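Local coordinates for 3-keto-5-aminohexanoate cleavage protein (Burkholderia xenovorans LB400, PDB 3E02) that binds zinc and, as a beta-keto acid cleavage enzyme of TIM-barrel type, probably cleaves 3-keto-5-aminohexanoate, at residues F243-A248 and R278-I283. Numbering follows the deposited sequence. Where two conformers were deposited one is given.
With EDO (1,2-ethanediol), chain L.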
ATOM      1  N   PHE A 243      16.072   7.721  -2.472  1.00 34.30           N
ATOM      2  CA  PHE A 243      14.953   8.222  -1.639  1.00 34.23           C
ATOM      3  C   PHE A 243      14.562   9.667  -1.912  1.00 33.69           C
ATOM      4  O   PHE A 243      13.378   9.942  -2.028  1.00 34.04           O
ATOM      5  CB  PHE A 243      15.172   7.977  -0.144  1.00 34.81           C
ATOM      6  CG  PHE A 243      14.610   6.674   0.297  1.00 36.53           C
ATOM      7  CD1 PHE A 243      15.197   5.476  -0.107  1.00 38.85           C
ATOM      8  CD2 PHE A 243      13.421   6.633   1.013  1.00 38.02           C
ATOM      9  CE1 PHE A 243      14.635   4.248   0.258  1.00 39.97           C
ATOM     10  CE2 PHE A 243      12.857   5.420   1.378  1.00 37.95           C
ATOM     11  CZ  PHE A 243      13.448   4.238   0.995  1.00 39.63           C
ATOM     12  N   VAL A 244      15.536  10.565  -2.026  1.00 32.93           N
ATOM     13  CA  VAL A 244      15.228  11.969  -2.330  1.00 32.41           C
ATOM     14  C   VAL A 244      14.700  12.122  -3.765  1.00 32.96           C
ATOM     15  O   VAL A 244      13.887  12.999  -3.995  1.00 33.52           O
ATOM     16  CB  VAL A 244      16.368  12.946  -2.018  1.00 32.24           C
ATOM     17  CG1 VAL A 244      16.679  12.908  -0.501  1.00 32.07           C
ATOM     18  CG2 VAL A 244      17.629  12.677  -2.855  1.00 30.90           C
ATOM     19  N   THR A 245      15.156  11.280  -4.707  1.00 31.57           N
ATOM     20  CA  THR A 245      14.608  11.277  -6.085  1.00 32.38           C
ATOM     21  C   THR A 245      13.130  10.841  -6.034  1.00 33.10           C
ATOM     22  O   THR A 245      12.264  11.457  -6.677  1.00 33.11           O
ATOM     23  CB  THR A 245      15.428  10.415  -7.032  1.00 32.56           C
ATOM     24  OG1 THR A 245      16.778  10.898  -7.033  1.00 31.05           O
ATOM     25  CG2 THR A 245      14.859  10.451  -8.474  1.00 29.97           C
HETATM   26  N   MSE A 246      12.848   9.789  -5.264  1.00 34.36           N
HETATM   27  CA  MSE A 246      11.470   9.301  -5.042  0.50 35.98           C
HETATM   28  C   MSE A 246      10.609  10.454  -4.477  1.00 35.43           C
HETATM   29  O   MSE A 246       9.492  10.701  -4.951  1.00 35.48           O
HETATM   30  CB  MSE A 246      11.521   8.066  -4.108  0.50 36.25           C
HETATM   31  CG  MSE A 246      10.322   7.130  -4.032  0.50 36.19           C
HETATM   32 SE   MSE A 246      11.083   5.267  -3.762  0.38 46.31          SE
HETATM   33  CE  MSE A 246      12.136   5.562  -2.305  0.50 34.56           C
ATOM     34  N   SER A 247      11.137  11.174  -3.480  1.00 34.47           N
ATOM     35  CA  SER A 247      10.409  12.321  -2.897  1.00 34.29           C
ATOM     36  C   SER A 247      10.042  13.352  -3.982  1.00 34.78           C
ATOM     37  O   SER A 247       8.877  13.766  -4.088  1.00 34.27           O
ATOM     38  CB  SER A 247      11.214  13.003  -1.801  1.00 33.69           C
ATOM     39  OG  SER A 247      10.437  13.979  -1.144  1.00 34.45           O
ATOM     40  N   ALA A 248      11.035  13.735  -4.792  1.00 34.25           N
ATOM     41  CA  ALA A 248      10.824  14.692  -5.911  1.00 34.14           C
ATOM     42  C   ALA A 248       9.678  14.233  -6.822  1.00 34.43           C
ATOM     43  O   ALA A 248       8.783  15.014  -7.125  1.00 34.17           O
ATOM     44  CB  ALA A 248      12.113  14.877  -6.730  1.00 33.18           C
ATOM     45  N   ARG A 278      24.551  19.518  -5.897  1.00 32.63           N
ATOM     46  CA  ARG A 278      24.636  19.556  -7.362  1.00 34.06           C
ATOM     47  C   ARG A 278      23.989  18.329  -7.998  1.00 34.27           C
ATOM     48  O   ARG A 278      23.227  18.472  -8.975  1.00 32.84           O
ATOM     49  CB  ARG A 278      26.085  19.713  -7.856  1.00 34.08           C
ATOM     50  CG  ARG A 278      26.627  21.123  -7.667  1.00 33.19           C
ATOM     51  CD  ARG A 278      27.847  21.369  -8.491  1.00 36.97           C
ATOM     52  NE  ARG A 278      28.991  20.567  -8.075  1.00 42.19           N
ATOM     53  CZ  ARG A 278      29.822  20.857  -7.064  1.00 46.22           C
ATOM     54  NH1 ARG A 278      29.692  21.949  -6.317  1.00 50.04           N
ATOM     55  NH2 ARG A 278      30.827  20.029  -6.804  1.00 46.52           N
ATOM     56  N   LYS A 279      24.238  17.149  -7.422  1.00 33.23           N
ATOM     57  CA  LYS A 279      23.669  15.904  -7.968  1.00 32.43           C
ATOM     58  C   LYS A 279      22.143  15.868  -7.933  1.00 32.05           C
ATOM     59  O   LYS A 279      21.513  15.591  -8.962  1.00 31.50           O
ATOM     60  CB  LYS A 279      24.251  14.648  -7.299  1.00 32.42           C
ATOM     61  CG  LYS A 279      23.592  13.352  -7.788  1.00 33.73           C
ATOM     62  CD  LYS A 279      24.298  12.097  -7.325  1.00 32.99           C
ATOM     63  CE  LYS A 279      25.547  11.820  -8.102  1.00 37.88           C
ATOM     64  NZ  LYS A 279      26.079  10.447  -7.877  1.00 38.70           N
ATOM     65  N   ILE A 280      21.550  16.134  -6.771  1.00 32.29           N
ATOM     66  CA  ILE A 280      20.089  16.109  -6.666  1.00 32.47           C
ATOM     67  C   ILE A 280      19.456  17.182  -7.553  1.00 32.09           C
ATOM     68  O   ILE A 280      18.419  16.928  -8.173  1.00 33.80           O
ATOM     69  CB  ILE A 280      19.549  16.124  -5.206  1.00 31.66           C
ATOM     70  CG1 ILE A 280      18.036  15.767  -5.184  1.00 32.74           C
ATOM     71  CG2 ILE A 280      19.887  17.439  -4.481  1.00 31.35           C
ATOM     72  CD1 ILE A 280      17.664  14.439  -5.951  1.00 28.79           C
ATOM     73  N   ARG A 281      20.116  18.337  -7.677  1.00 31.39           N
ATOM     74  CA  ARG A 281      19.647  19.383  -8.579  1.00 32.08           C
ATOM     75  C   ARG A 281      19.679  18.925 -10.038  1.00 32.01           C
ATOM     76  O   ARG A 281      18.730  19.214 -10.778  1.00 32.56           O
ATOM     77  CB  ARG A 281      20.442  20.667  -8.402  1.00 33.22           C
ATOM     78  CG  ARG A 281      19.894  21.791  -9.247  1.00 36.91           C
ATOM     79  CD  ARG A 281      20.589  23.065  -8.938  1.00 40.21           C
ATOM     80  NE  ARG A 281      19.964  24.186  -9.638  1.00 41.50           N
ATOM     81  CZ  ARG A 281      20.332  25.458  -9.509  1.00 46.18           C
ATOM     82  NH1 ARG A 281      21.342  25.804  -8.710  1.00 45.28           N
ATOM     83  NH2 ARG A 281      19.678  26.398 -10.198  1.00 45.59           N
ATOM     84  N   ARG A 282      20.738  18.219 -10.454  1.00 31.58           N
ATOM     85  CA  ARG A 282      20.783  17.662 -11.825  1.00 31.60           C
ATOM     86  C   ARG A 282      19.630  16.670 -12.077  1.00 31.74           C
ATOM     87  O   ARG A 282      18.953  16.767 -13.099  1.00 30.68           O
ATOM     88  CB  ARG A 282      22.118  17.005 -12.150  1.00 32.38           C
ATOM     89  CG  ARG A 282      23.264  18.010 -12.310  1.00 33.24           C
ATOM     90  CD  ARG A 282      24.457  17.382 -12.943  1.00 32.93           C
ATOM     91  NE  ARG A 282      24.948  16.220 -12.206  1.00 30.21           N
ATOM     92  CZ  ARG A 282      25.755  16.243 -11.150  1.00 34.32           C
ATOM     93  NH1 ARG A 282      26.251  17.375 -10.670  1.00 34.58           N
ATOM     94  NH2 ARG A 282      26.102  15.093 -10.592  1.00 33.75           N
ATOM     95  N   ILE A 283      19.390  15.773 -11.118  1.00 31.17           N
ATOM     96  CA  ILE A 283      18.307  14.782 -11.203  1.00 31.46           C
ATOM     97  C   ILE A 283      16.944  15.502 -11.343  1.00 31.51           C
ATOM     98  O   ILE A 283      16.152  15.180 -12.239  1.00 31.36           O
ATOM     99  CB  ILE A 283      18.304  13.811  -9.984  1.00 31.65           C
ATOM    100  CG1 ILE A 283      19.550  12.909  -9.979  1.00 32.61           C
ATOM    101  CG2 ILE A 283      17.058  12.951 -10.016  1.00 31.04           C
ATOM    102  CD1 ILE A 283      19.780  12.092  -8.676  1.00 31.05           C
TER
HETATM  103  C1  EDO L 321      30.160  16.819  -9.202  1.00 53.54           C
HETATM  104  O1  EDO L 321      31.386  17.401  -8.723  1.00 57.44           O
HETATM  105  C2  EDO L 321      28.975  17.422  -8.449  1.00 50.36           C
HETATM  106  O2  EDO L 321      27.973  16.494  -8.011  1.00 39.71           O
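No flat group enters the seam where V244 and T245 meet I280 and I283. Within helix 240-249, M246 CE lies over one face of the F243 ring in one of two modelled conformers; the guanidinium groups of R278 and R282 lie on the far side of helix 273-286. There R282 carries K279 CA over one face, 3.6 Å above the plane, while an ethanediol molecule, probably from the crystallisation liquor, sits at the edges of both groups. Its hydrogen bonds are weak: R278 NH2 gives one to O1, and R282 NH1 and NH2 both reach O2. The seam is mostly aliphatic, with one hydroxyl in it. I280 holds CG1 anti to its backbone N (chi1 -167°), and chi2 turns CD1 onto V244 CG2 at 3.6 Å, the two side chains meeting at a slant. T245 and I283 cross at about a right angle, T245 OG1 lying 3.6 Å from I283 CD1. That hydroxyl is hydrogen-bonded to M241 O, one turn back in its own helix, so a buried polar atom is satisfied locally and can face methyl groups. The axes of segments 243-248 and 278-283 come within 10.6 Å, inclined at 38°, and V254 of strand 253-256 touches both V244 and I280. The chemistry thus implies apolar packing against helix and barrel strand, while R282 and K279 reach the second subunit, on which I283 and T245 also pack.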